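Local coordinates for putative iron binding protein (Bordetella pertussis Tohama I, PDB 1Y9U), which binds ferric iron through tyrosine side chains and probably serves as the periplasmic solute-binding protein of an iron uptake system, at residues V134-G139 / A169-K174; L104-L109 / A196-V201; E50-P55 / A245-N250; S9-R14 / D57-V62. All coordinates share one frame; numbering follows the deposited sequence. Where two conformers were deposited one is given.

Interaction 1. Residues V134-G139 / A169-K174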
loop_
_atom_site.group_PDB
_atom_site.type_symbol
_atom_site.label_atom_id
_atom_site.label_comp_id
_atom_site.label_asym_id
_atom_site.label_seq_id
_atom_site.Cartn_x
_atom_site.Cartn_y
_atom_site.Cartn_z
ATOM N N VAL A 134 1.562 2.998 -22.992
ATOM C CA VAL A 134 1.619 2.656 -21.560
ATOM C C VAL A 134 2.880 3.183 -20.880
ATOM O O VAL A 134 3.974 3.014 -21.374
ATOM C CB VAL A 134 1.556 1.113 -21.373
ATOM C CG1 VAL A 134 1.606 0.750 -19.907
ATOM C CG2 VAL A 134 0.309 0.542 -22.030
ATOM N N CYS A 135 2.692 3.820 -19.724
ATOM C CA CYS A 135 3.797 4.234 -18.865
ATOM C C CYS A 135 3.767 3.449 -17.554
ATOM O O CYS A 135 2.694 3.177 -17.001
ATOM C CB CYS A 135 3.723 5.718 -18.520
ATOM S SG CYS A 135 4.126 6.873 -19.844
ATOM N N ILE A 136 4.948 3.134 -17.047
ATOM C CA ILE A 136 5.111 2.442 -15.776
ATOM C C ILE A 136 6.527 2.624 -15.262
ATOM O O ILE A 136 7.450 2.818 -16.058
ATOM C CB ILE A 136 4.741 0.948 -15.920
ATOM C CG1 ILE A 136 4.445 0.321 -14.565
ATOM C CG2 ILE A 136 5.831 0.183 -16.655
ATOM C CD1 ILE A 136 3.960 -1.127 -14.636
ATOM N N ARG A 137 6.693 2.582 -13.937
ATOM C CA ARG A 137 8.036 2.575 -13.351
ATOM C C ARG A 137 8.672 1.183 -13.452
ATOM O O ARG A 137 8.042 0.231 -13.882
ATOM C CB ARG A 137 7.961 3.036 -11.894
ATOM C CG ARG A 137 7.479 1.982 -10.912
ATOM C CD ARG A 137 7.253 2.493 -9.522
ATOM N NE ARG A 137 8.447 3.123 -8.989
ATOM C CZ ARG A 137 8.424 4.106 -8.091
ATOM N NH1 ARG A 137 7.266 4.560 -7.615
ATOM N NH2 ARG A 137 9.564 4.617 -7.657
ATOM N N SER A 138 9.920 1.065 -13.016
ATOM C CA SER A 138 10.634 -0.215 -13.040
ATOM C C SER A 138 9.785 -1.373 -12.572
ATOM O O SER A 138 9.128 -1.307 -11.528
ATOM C CB SER A 138 11.864 -0.126 -12.141
ATOM O OG SER A 138 12.441 -1.390 -11.939
ATOM N N GLY A 139 9.819 -2.466 -13.324
ATOM C CA GLY A 139 9.147 -3.678 -12.920
ATOM C C GLY A 139 9.644 -4.312 -11.631
ATOM O O GLY A 139 8.932 -5.108 -11.040
ATOM N N ALA A 169 6.130 -4.849 -24.122
ATOM C CA ALA A 169 6.075 -4.510 -25.546
ATOM C C ALA A 169 5.291 -3.232 -25.773
ATOM O O ALA A 169 5.505 -2.514 -26.770
ATOM C CB ALA A 169 5.429 -5.639 -26.303
ATOM N N ASN A 170 4.356 -2.959 -24.859
ATOM C CA ASN A 170 3.463 -1.809 -24.977
ATOM C C ASN A 170 4.026 -0.510 -24.385
ATOM O O ASN A 170 3.410 0.541 -24.543
ATOM C CB ASN A 170 2.122 -2.078 -24.287
ATOM C CG ASN A 170 1.200 -3.000 -25.070
ATOM O OD1 ASN A 170 0.220 -3.536 -24.528
ATOM N ND2 ASN A 170 1.481 -3.157 -26.347
ATOM N N LEU A 171 5.173 -0.568 -23.707
ATOM C CA LEU A 171 5.676 0.629 -23.047
ATOM C C LEU A 171 6.038 1.725 -24.018
ATOM O O LEU A 171 6.664 1.497 -25.048
ATOM C CB LEU A 171 6.844 0.308 -22.111
ATOM C CG LEU A 171 6.525 -0.693 -20.987
ATOM C CD1 LEU A 171 7.728 -0.861 -20.085
ATOM C CD2 LEU A 171 5.284 -0.298 -20.195
ATOM N N ALA A 172 5.656 2.955 -23.660
ATOM C CA ALA A 172 5.977 4.142 -24.444
ATOM C C ALA A 172 7.403 4.597 -24.229
ATOM O O ALA A 172 7.966 5.286 -25.068
ATOM C CB ALA A 172 5.022 5.276 -24.064
ATOM N N ARG A 173 7.964 4.248 -23.082
ATOM C CA ARG A 173 9.331 4.590 -22.736
ATOM C C ARG A 173 9.779 3.555 -21.698
ATOM O O ARG A 173 8.981 2.742 -21.235
ATOM C CB ARG A 173 9.472 6.060 -22.261
ATOM C CG ARG A 173 8.351 6.632 -21.400
ATOM C CD ARG A 173 8.374 6.125 -20.017
ATOM N NE ARG A 173 7.613 6.943 -19.069
ATOM C CZ ARG A 173 7.463 6.603 -17.799
ATOM N NH1 ARG A 173 8.007 5.469 -17.362
ATOM N NH2 ARG A 173 6.782 7.377 -16.969
ATOM N N LYS A 174 11.049 3.562 -21.340
ATOM C CA LYS A 174 11.580 2.510 -20.504
ATOM C C LYS A 174 10.929 2.591 -19.118
ATOM O O LYS A 174 10.519 3.664 -18.642
ATOM C CB LYS A 174 13.120 2.582 -20.471
ATOM C CG LYS A 174 13.826 2.391 -19.156
ATOM C CD LYS A 174 14.771 3.562 -18.869
ATOM C CE LYS A 174 15.830 3.292 -17.800
ATOM N NZ LYS A 174 16.329 4.562 -17.186
HETATM O O HOH W 1 7.222 2.926 -19.032
#
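R173 turns back on itself to reach C135: chi1 of 38° sets CG between its own backbone N and carbonyl carbon, and a second bend at chi2 (75°) lays the guanidinium beside C135 and I136. C135 CB sits over one face of that group, offset toward its rim, and C135 SG lies 3.6 Å from R173 NE. The same cysteine is tied by a disulfide to C191, while R173 forms a salt bridge with D185 of helix 179-187. R173 NH1 comes within 3.0 Å of I136 O. Ahead of this, L171 sets CD2 against two side chains, 3.8 Å from V134 CG1 and 3.6 Å from I136 CG2. The backbones join in a single bridge just past the end of helix 157-170. A172 N donates to V134 O at 2.8 Å with a nearly straight N-H...O angle of 170°, whereas the return bond from V134 N to N170 O is weak. Water 1 extends the link by accepting from I136 N and donating to R173 O. The chain leaving the helix is held beside strand 134-135 by one strong backbone bond and apolar packing, and the D185 salt bridge probably offsets the arginine charge next to the disulfide.

Interaction 2. Residues L104-L109 / A196-V201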
loop_
_atom_site.group_PDB
_atom_site.type_symbol
_atom_site.label_atom_id
_atom_site.label_comp_id
_atom_site.label_asym_id
_atom_site.label_seq_id
_atom_site.Cartn_x
_atom_site.Cartn_y
_atom_site.Cartn_z
ATOM N N LEU A 104 -4.981 0.815 3.032
ATOM C CA LEU A 104 -4.860 0.124 1.751
ATOM C C LEU A 104 -4.222 1.039 0.726
ATOM O O LEU A 104 -4.573 2.222 0.637
ATOM C CB LEU A 104 -6.215 -0.340 1.221
ATOM C CG LEU A 104 -7.105 -1.058 2.234
ATOM C CD1 LEU A 104 -8.412 -1.467 1.573
ATOM C CD2 LEU A 104 -6.405 -2.254 2.851
ATOM N N ARG A 105 -3.332 0.462 -0.077
ATOM C CA ARG A 105 -2.565 1.147 -1.121
ATOM C C ARG A 105 -2.831 0.433 -2.437
ATOM O O ARG A 105 -2.112 -0.482 -2.817
ATOM C CB ARG A 105 -1.104 1.088 -0.727
ATOM C CG ARG A 105 -0.823 1.950 0.513
ATOM C CD ARG A 105 0.445 1.609 1.228
ATOM N NE ARG A 105 1.634 1.702 0.395
ATOM C CZ ARG A 105 2.408 2.774 0.272
ATOM N NH1 ARG A 105 2.169 3.909 0.904
ATOM N NH2 ARG A 105 3.464 2.699 -0.507
ATOM N N ASP A 106 -3.885 0.871 -3.110
ATOM C CA ASP A 106 -4.349 0.278 -4.344
ATOM C C ASP A 106 -3.560 0.742 -5.534
ATOM O O ASP A 106 -3.233 1.934 -5.667
ATOM C CB ASP A 106 -5.858 0.461 -4.573
ATOM C CG ASP A 106 -6.356 1.881 -4.453
ATOM O OD1 ASP A 106 -5.979 2.607 -3.512
ATOM O OD2 ASP A 106 -7.210 2.294 -5.233
ATOM N N ARG A 107 -3.252 -0.216 -6.394
ATOM C CA ARG A 107 -2.480 0.052 -7.590
ATOM C C ARG A 107 -3.446 0.073 -8.765
ATOM O O ARG A 107 -4.103 -0.914 -9.050
ATOM C CB ARG A 107 -1.362 -0.968 -7.765
ATOM C CG ARG A 107 -0.344 -0.573 -8.810
ATOM C CD ARG A 107 1.072 -1.105 -8.506
ATOM N NE ARG A 107 2.134 -0.590 -9.370
ATOM C CZ ARG A 107 2.653 0.626 -9.252
ATOM N NH1 ARG A 107 2.198 1.477 -8.351
ATOM N NH2 ARG A 107 3.641 0.991 -10.047
ATOM N N VAL A 108 -3.581 1.250 -9.373
ATOM C CA VAL A 108 -4.661 1.542 -10.298
ATOM C C VAL A 108 -4.122 1.973 -11.663
ATOM O O VAL A 108 -2.924 1.989 -11.900
ATOM C CB VAL A 108 -5.603 2.608 -9.678
ATOM C CG1 VAL A 108 -6.122 2.152 -8.291
ATOM C CG2 VAL A 108 -4.917 3.953 -9.546
ATOM N N LEU A 109 -5.035 2.327 -12.564
ATOM C CA LEU A 109 -4.698 2.809 -13.885
ATOM C C LEU A 109 -4.929 4.309 -13.938
ATOM O O LEU A 109 -6.036 4.780 -13.707
ATOM C CB LEU A 109 -5.562 2.120 -14.935
ATOM C CG LEU A 109 -5.062 2.222 -16.379
ATOM C CD1 LEU A 109 -3.796 1.376 -16.615
ATOM C CD2 LEU A 109 -6.152 1.837 -17.362
ATOM N N ALA A 196 -0.056 2.872 -11.567
ATOM C CA ALA A 196 0.519 3.676 -10.502
ATOM C C ALA A 196 -0.450 3.690 -9.324
ATOM O O ALA A 196 -1.619 3.335 -9.460
ATOM C CB ALA A 196 0.825 5.073 -10.988
ATOM N N ASN A 197 0.028 4.071 -8.143
ATOM C CA ASN A 197 -0.789 3.954 -6.952
ATOM C C ASN A 197 -1.779 5.130 -6.816
ATOM O O ASN A 197 -1.451 6.285 -7.097
ATOM C CB ASN A 197 0.056 3.824 -5.721
ATOM C CG ASN A 197 0.631 2.447 -5.552
ATOM O OD1 ASN A 197 0.273 1.548 -6.249
ATOM N ND2 ASN A 197 1.555 2.297 -4.615
ATOM N N ALA A 198 -2.988 4.831 -6.351
ATOM C CA ALA A 198 -4.066 5.808 -6.292
ATOM C C ALA A 198 -3.771 6.980 -5.374
ATOM O O ALA A 198 -4.148 8.108 -5.631
ATOM C CB ALA A 198 -5.320 5.111 -5.831
ATOM N N TYR A 199 -3.237 6.745 -4.142
ATOM C CA TYR A 199 -2.804 7.925 -3.172
ATOM C C TYR A 199 -1.967 9.046 -3.859
ATOM O O TYR A 199 -2.057 10.244 -3.499
ATOM C CB TYR A 199 -2.088 7.489 -1.803
ATOM C CG TYR A 199 -0.693 6.800 -1.941
ATOM C CD1 TYR A 199 0.422 7.573 -2.140
ATOM C CD2 TYR A 199 -0.514 5.438 -1.850
ATOM C CE1 TYR A 199 1.669 7.027 -2.267
ATOM C CE2 TYR A 199 0.792 4.881 -2.022
ATOM C CZ TYR A 199 1.826 5.702 -2.191
ATOM O OH TYR A 199 3.038 5.067 -2.343
ATOM N N TYR A 200 -1.147 8.704 -4.835
ATOM C CA TYR A 200 -0.420 9.794 -5.462
ATOM C C TYR A 200 -1.362 10.754 -6.201
ATOM O O TYR A 200 -1.075 11.950 -6.313
ATOM C CB TYR A 200 0.618 9.321 -6.446
ATOM C CG TYR A 200 1.753 8.556 -5.816
ATOM C CD1 TYR A 200 1.956 7.200 -6.088
ATOM C CD2 TYR A 200 2.639 9.175 -4.950
ATOM C CE1 TYR A 200 2.994 6.508 -5.524
ATOM C CE2 TYR A 200 3.685 8.487 -4.395
ATOM C CZ TYR A 200 3.860 7.154 -4.695
ATOM O OH TYR A 200 4.907 6.475 -4.119
ATOM N N VAL A 201 -2.491 10.242 -6.687
ATOM C CA VAL A 201 -3.502 11.066 -7.337
ATOM C C VAL A 201 -4.214 11.900 -6.260
ATOM O O VAL A 201 -4.566 13.050 -6.513
ATOM C CB VAL A 201 -4.491 10.219 -8.157
ATOM C CG1 VAL A 201 -5.485 11.131 -8.894
ATOM C CG2 VAL A 201 -3.749 9.312 -9.117
HETATM O O HOH W 2 1.071 -0.698 -3.754
HETATM O O HOH W 3 -2.972 3.821 -3.503
#
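R105 and Y199, in one of its two conformers, meet obliquely, their guanidinium and ring planes 35° apart, with Y199 CE2 over one face of the guanidinium near its rim and 3.4 Å from R105 NH1. In that state R105 NH2 approaches Y199 OH to 3.0 Å; the salt bridge of this arginine is to E276. R107 and N197 are turned differently, guanidinium and amide planes almost perpendicular at 88°. R107 NH1 donates to N197 OD1 over 2.9 Å, and although OD1 lies in the guanidinium plane, the donor stands above the amide plane, off the oxygen's lone pairs. D179 forms a salt bridge with the same NH1. Strands 100-112 and 193-197 run antiparallel here, with V108 and A196 as a hydrogen-bonded pair and R107 and N197 as a non-hydrogen-bonded one. The second strand passes directly into helix 198-206, whose first turn carries Y199 and Y200, iron ligands of this periplasmic binding protein, with Y143 completing the tyrosine cluster; no iron is bound here. A198 N still donates to D106 O (3.0 Å), extending the strand pairing into the helix start. A198 CB faces the D106 carboxylate, 3.4 Å from OD2, which is salt-bridged to R224.

Interaction 3. Residues E50-P55 / A245-N250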
loop_
_atom_site.group_PDB
_atom_site.type_symbol
_atom_site.label_atom_id
_atom_site.label_comp_id
_atom_site.label_asym_id
_atom_site.label_seq_id
_atom_site.Cartn_x
_atom_site.Cartn_y
_atom_site.Cartn_z
ATOM N N GLU A 50 18.059 -5.036 19.798
ATOM C CA GLU A 50 17.714 -4.512 21.111
ATOM C C GLU A 50 17.307 -5.656 22.051
ATOM O O GLU A 50 17.285 -5.484 23.262
ATOM C CB GLU A 50 16.609 -3.453 20.989
ATOM C CG GLU A 50 17.110 -2.150 20.374
ATOM C CD GLU A 50 16.041 -1.080 20.217
ATOM O OE1 GLU A 50 14.860 -1.369 20.491
ATOM O OE2 GLU A 50 16.393 0.060 19.841
ATOM N N GLY A 51 16.974 -6.816 21.479
ATOM C CA GLY A 51 16.757 -8.037 22.242
ATOM C C GLY A 51 15.543 -8.055 23.153
ATOM O O GLY A 51 14.539 -7.393 22.886
ATOM N N ASP A 52 15.655 -8.816 24.241
ATOM C CA ASP A 52 14.537 -9.081 25.153
ATOM C C ASP A 52 14.029 -7.838 25.884
ATOM O O ASP A 52 12.854 -7.784 26.267
ATOM C CB ASP A 52 14.940 -10.135 26.195
ATOM C CG ASP A 52 14.730 -11.557 25.714
ATOM O OD1 ASP A 52 14.653 -12.468 26.576
ATOM O OD2 ASP A 52 14.641 -11.876 24.511
ATOM N N LYS A 53 14.904 -6.853 26.094
ATOM C CA LYS A 53 14.521 -5.612 26.759
ATOM C C LYS A 53 14.257 -4.442 25.806
ATOM O O LYS A 53 14.187 -3.293 26.243
ATOM C CB LYS A 53 15.581 -5.208 27.799
ATOM C CG LYS A 53 15.750 -6.183 28.965
ATOM C CD LYS A 53 14.409 -6.523 29.575
ATOM C CE LYS A 53 14.535 -7.105 30.948
ATOM N NZ LYS A 53 13.255 -7.723 31.344
ATOM N N SER A 54 14.084 -4.721 24.514
ATOM C CA SER A 54 13.738 -3.665 23.557
ATOM C C SER A 54 12.508 -2.923 24.068
ATOM O O SER A 54 11.521 -3.579 24.437
ATOM C CB SER A 54 13.435 -4.255 22.181
ATOM O OG SER A 54 12.991 -3.235 21.290
ATOM N N PRO A 55 12.542 -1.590 24.107
ATOM C CA PRO A 55 11.376 -0.800 24.522
ATOM C C PRO A 55 10.193 -0.847 23.555
ATOM O O PRO A 55 9.131 -0.344 23.907
ATOM C CB PRO A 55 11.898 0.639 24.547
ATOM C CG PRO A 55 13.349 0.550 24.462
ATOM C CD PRO A 55 13.685 -0.720 23.794
ATOM N N ALA A 245 5.069 -5.839 19.323
ATOM C CA ALA A 245 6.434 -6.379 19.421
ATOM C C ALA A 245 6.518 -7.559 20.384
ATOM O O ALA A 245 5.807 -7.610 21.398
ATOM C CB ALA A 245 7.392 -5.303 19.840
ATOM N N ALA A 246 7.409 -8.495 20.065
ATOM C CA ALA A 246 7.549 -9.762 20.800
ATOM C C ALA A 246 7.788 -9.568 22.303
ATOM O O ALA A 246 7.269 -10.331 23.125
ATOM C CB ALA A 246 8.687 -10.579 20.196
ATOM N N HIS A 247 8.552 -8.546 22.646
ATOM C CA HIS A 247 8.924 -8.289 24.042
ATOM C C HIS A 247 8.345 -6.982 24.596
ATOM O O HIS A 247 8.897 -6.372 25.516
ATOM C CB HIS A 247 10.452 -8.345 24.153
ATOM C CG HIS A 247 11.014 -9.672 23.754
ATOM N ND1 HIS A 247 10.818 -10.810 24.505
ATOM C CD2 HIS A 247 11.726 -10.057 22.668
ATOM C CE1 HIS A 247 11.398 -11.836 23.908
ATOM N NE2 HIS A 247 11.954 -11.408 22.788
ATOM N N ALA A 248 7.200 -6.563 24.052
ATOM C CA ALA A 248 6.575 -5.302 24.447
ATOM C C ALA A 248 6.541 -5.185 25.966
ATOM O O ALA A 248 5.929 -6.034 26.607
ATOM C CB ALA A 248 5.161 -5.225 23.894
ATOM N N PRO A 249 7.200 -4.170 26.520
ATOM C CA PRO A 249 7.154 -3.945 27.975
ATOM C C PRO A 249 5.837 -3.354 28.475
ATOM O O PRO A 249 5.533 -3.478 29.659
ATOM C CB PRO A 249 8.311 -2.960 28.196
ATOM C CG PRO A 249 8.410 -2.184 26.901
ATOM C CD PRO A 249 8.124 -3.221 25.869
ATOM N N ASN A 250 5.078 -2.698 27.601
ATOM C CA ASN A 250 3.770 -2.136 27.928
ATOM C C ASN A 250 2.708 -2.810 27.056
ATOM O O ASN A 250 2.069 -2.137 26.236
ATOM C CB ASN A 250 3.767 -0.629 27.710
ATOM C CG ASN A 250 4.922 0.072 28.405
ATOM O OD1 ASN A 250 4.921 0.211 29.635
ATOM N ND2 ASN A 250 5.900 0.530 27.635
HETATM O O HOH W 4 11.036 -5.549 27.120
#
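This is a surface contact between two loops, one joining helix 43-50 to strand 58-62, the other joining strand 237-245 to helix 251-261, and its main element is a CH-pi arrangement of D52 on H247. D52 CA stands 3.9 Å from the centroid of the imidazole and 15° off the ring normal. The carboxylate leans over the same ring, its plane inclined by 37°, so D52 OD2 comes within 3.2 Å of H247 NE2 from above the face, at an angle too poor for a hydrogen bond. The opposite face is covered by A246 CB. H247 belongs to a type I beta turn, A245 to A248, closed by A248 N donating to A245 O; the facing loop follows helix 43-50, and G51, with positive phi, is the first residue to leave helical geometry. Water 4 donates to both D52 O and H247 O, the latter at 2.8 Å, and so spans the two backbones beside the ring. P249 places CG 3.6 Å from P55 O and CD 3.7 Å from S54 O. Within its own loop, S54 OG donates to E50 OE1 over 2.8 Å, using the anti lone pair of a carboxylate oxygen that also bonds Y11 OH.

Interaction 4. Residues S9-R14 / D57-V62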
loop_
_atom_site.group_PDB
_atom_site.type_symbol
_atom_site.label_atom_id
_atom_site.label_comp_id
_atom_site.label_asym_id
_atom_site.label_seq_id
_atom_site.Cartn_x
_atom_site.Cartn_y
_atom_site.Cartn_z
ATOM N N SER A 9 5.556 2.696 23.369
ATOM C CA SER A 9 6.544 3.070 22.368
ATOM C C SER A 9 6.187 2.519 20.982
ATOM O O SER A 9 6.087 1.324 20.783
ATOM C CB SER A 9 7.942 2.605 22.783
ATOM O OG SER A 9 8.350 3.278 23.963
ATOM N N LEU A 10 6.014 3.431 20.036
ATOM C CA LEU A 10 5.712 3.078 18.644
ATOM C C LEU A 10 6.965 3.198 17.807
ATOM O O LEU A 10 7.466 4.294 17.623
ATOM C CB LEU A 10 4.644 4.016 18.101
ATOM C CG LEU A 10 4.292 3.845 16.607
ATOM C CD1 LEU A 10 3.662 2.490 16.329
ATOM C CD2 LEU A 10 3.382 4.977 16.159
ATOM N N TYR A 11 7.462 2.076 17.313
ATOM C CA TYR A 11 8.557 2.083 16.343
ATOM C C TYR A 11 7.921 2.067 14.960
ATOM O O TYR A 11 7.199 1.132 14.636
ATOM C CB TYR A 11 9.439 0.842 16.485
ATOM C CG TYR A 11 10.446 0.841 17.630
ATOM C CD1 TYR A 11 10.168 1.431 18.862
ATOM C CD2 TYR A 11 11.670 0.212 17.476
ATOM C CE1 TYR A 11 11.093 1.397 19.890
ATOM C CE2 TYR A 11 12.590 0.177 18.503
ATOM C CZ TYR A 11 12.296 0.773 19.692
ATOM O OH TYR A 11 13.218 0.725 20.711
ATOM N N THR A 12 8.224 3.076 14.145
ATOM C CA THR A 12 7.551 3.271 12.862
ATOM C C THR A 12 8.505 3.640 11.751
ATOM O O THR A 12 9.370 4.481 11.935
ATOM C CB THR A 12 6.475 4.351 12.983
ATOM O OG1 THR A 12 5.929 4.636 11.678
ATOM C CG2 THR A 12 7.044 5.677 13.545
ATOM N N THR A 13 8.315 3.027 10.584
ATOM C CA THR A 13 9.063 3.406 9.390
ATOM C C THR A 13 8.302 4.454 8.587
ATOM O O THR A 13 8.791 4.926 7.546
ATOM C CB THR A 13 9.360 2.187 8.508
ATOM O OG1 THR A 13 8.143 1.716 7.900
ATOM C CG2 THR A 13 9.926 0.990 9.311
ATOM N N ARG A 14 7.083 4.781 9.022
ATOM C CA ARG A 14 6.304 5.879 8.446
ATOM C C ARG A 14 6.658 7.189 9.129
ATOM O O ARG A 14 6.718 7.229 10.368
ATOM C CB ARG A 14 4.801 5.619 8.621
ATOM C CG ARG A 14 4.338 4.285 8.093
ATOM C CD ARG A 14 2.919 4.343 7.540
ATOM N NE ARG A 14 2.938 4.955 6.203
ATOM C CZ ARG A 14 1.899 4.980 5.374
ATOM N NH1 ARG A 14 0.725 4.486 5.737
ATOM N NH2 ARG A 14 2.027 5.518 4.187
ATOM N N ASP A 57 6.899 -1.372 21.655
ATOM C CA ASP A 57 5.588 -1.934 21.958
ATOM C C ASP A 57 4.811 -2.306 20.697
ATOM O O ASP A 57 4.258 -3.395 20.604
ATOM C CB ASP A 57 4.771 -0.946 22.807
ATOM C CG ASP A 57 5.274 -0.847 24.223
ATOM O OD1 ASP A 57 5.413 -1.917 24.840
ATOM O OD2 ASP A 57 5.510 0.245 24.767
ATOM N N VAL A 58 4.749 -1.369 19.757
ATOM C CA VAL A 58 4.034 -1.543 18.494
ATOM C C VAL A 58 5.006 -1.224 17.359
ATOM O O VAL A 58 5.729 -0.236 17.427
ATOM C CB VAL A 58 2.813 -0.604 18.419
ATOM C CG1 VAL A 58 2.131 -0.691 17.060
ATOM C CG2 VAL A 58 1.820 -0.936 19.527
ATOM N N LEU A 59 5.005 -2.079 16.339
ATOM C CA LEU A 59 5.833 -1.939 15.146
ATOM C C LEU A 59 4.913 -1.565 13.996
ATOM O O LEU A 59 3.936 -2.248 13.768
ATOM C CB LEU A 59 6.511 -3.260 14.831
ATOM C CG LEU A 59 7.270 -3.906 15.980
ATOM C CD1 LEU A 59 7.971 -5.148 15.479
ATOM C CD2 LEU A 59 8.247 -2.919 16.565
ATOM N N MET A 60 5.228 -0.482 13.304
ATOM C CA MET A 60 4.401 0.025 12.197
ATOM C C MET A 60 5.265 0.174 10.938
ATOM O O MET A 60 6.346 0.783 10.996
ATOM C CB MET A 60 3.836 1.392 12.581
ATOM C CG MET A 60 3.088 2.122 11.476
ATOM S SD MET A 60 2.467 3.732 11.979
ATOM C CE MET A 60 1.073 3.225 12.831
ATOM N N THR A 61 4.789 -0.342 9.807
ATOM C CA THR A 61 5.537 -0.223 8.557
ATOM C C THR A 61 4.611 -0.282 7.352
ATOM O O THR A 61 3.376 -0.322 7.492
ATOM C CB THR A 61 6.657 -1.309 8.553
ATOM O OG1 THR A 61 7.602 -1.067 7.492
ATOM C CG2 THR A 61 6.115 -2.677 8.299
ATOM N N VAL A 62 5.213 -0.258 6.167
ATOM C CA VAL A 62 4.492 -0.317 4.906
ATOM C C VAL A 62 4.988 -1.531 4.131
ATOM O O VAL A 62 6.167 -1.877 4.229
ATOM C CB VAL A 62 4.720 0.990 4.126
ATOM C CG1 VAL A 62 3.980 0.994 2.799
ATOM C CG2 VAL A 62 4.303 2.193 4.972
HETATM O O HOH W 5 8.265 1.402 25.796
#
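M60 reaches across to the neighbouring strand from its first side-chain atom: CB lies 3.9 Å from L10 CD1, CG is near T12 OG1, and SD comes 3.6 Å from that hydroxyl oxygen. Extended torsions at chi1 and chi2, 173° and -179°, keep M60 alongside T12 and pointing the same way before a bend at chi3 (-80°) turns the terminal CE away from T12; the side chain also touches L102 and L261. L10 CD1 touches V58 CG1, so L10, T12, V58 and M60 gather on one face of the sheet, beside helix 251-261; Y11 and L59 occupy the other, CB against CD2. Backbone bonds follow in parallel register: Y11 N to V58 O, M60 N to Y11 O, T13 N to M60 O. At the start of the pair, S9 O accepts from both V58 N and D57 N, while S9 N donates to D57 OD2 (2.8 Å) on its anti lone pair. At the far end, T13 OG1 and T61 OG1 share a hydrogen bond of 2.9 Å. T12 OG1 accepts from R14 N in an ST turn. V62 CG2 sits over one face of the R14 guanidinium, 3.3 Å from NE, and R14 is salt-bridged to E276. Strand 7-12, lying between 33-38 and 58-62, forms with them and the intervening helices the parallel beta-alpha-beta units of a periplasmic binding protein lobe, and their C-terminal ends lead toward the iron-binding tyrosines.

How the interactions relate
From the N terminus, interaction 4 closes first, pairing strand 7-12 with 58-62 after a loop holding helix 20-30, strand 33-38 and helix 43-50. Interaction 3 opens inside that loop at 50-55 and closes only at 245-250, so the two cross; they adjoin where D57 O meets A245 N. Interaction 2, joining 104-109 to 196-201, nests within the long loop of interaction 3, and interaction 1 nests within that of interaction 2. R105 lies beside R14 and V62, linking interactions 2 and 4 near the iron site, while R137 packs on R107 to join interactions 1 and 2. Interactions 1 and 3 lie about 44 Å apart, centre to centre, on opposite sides of the chain's centre.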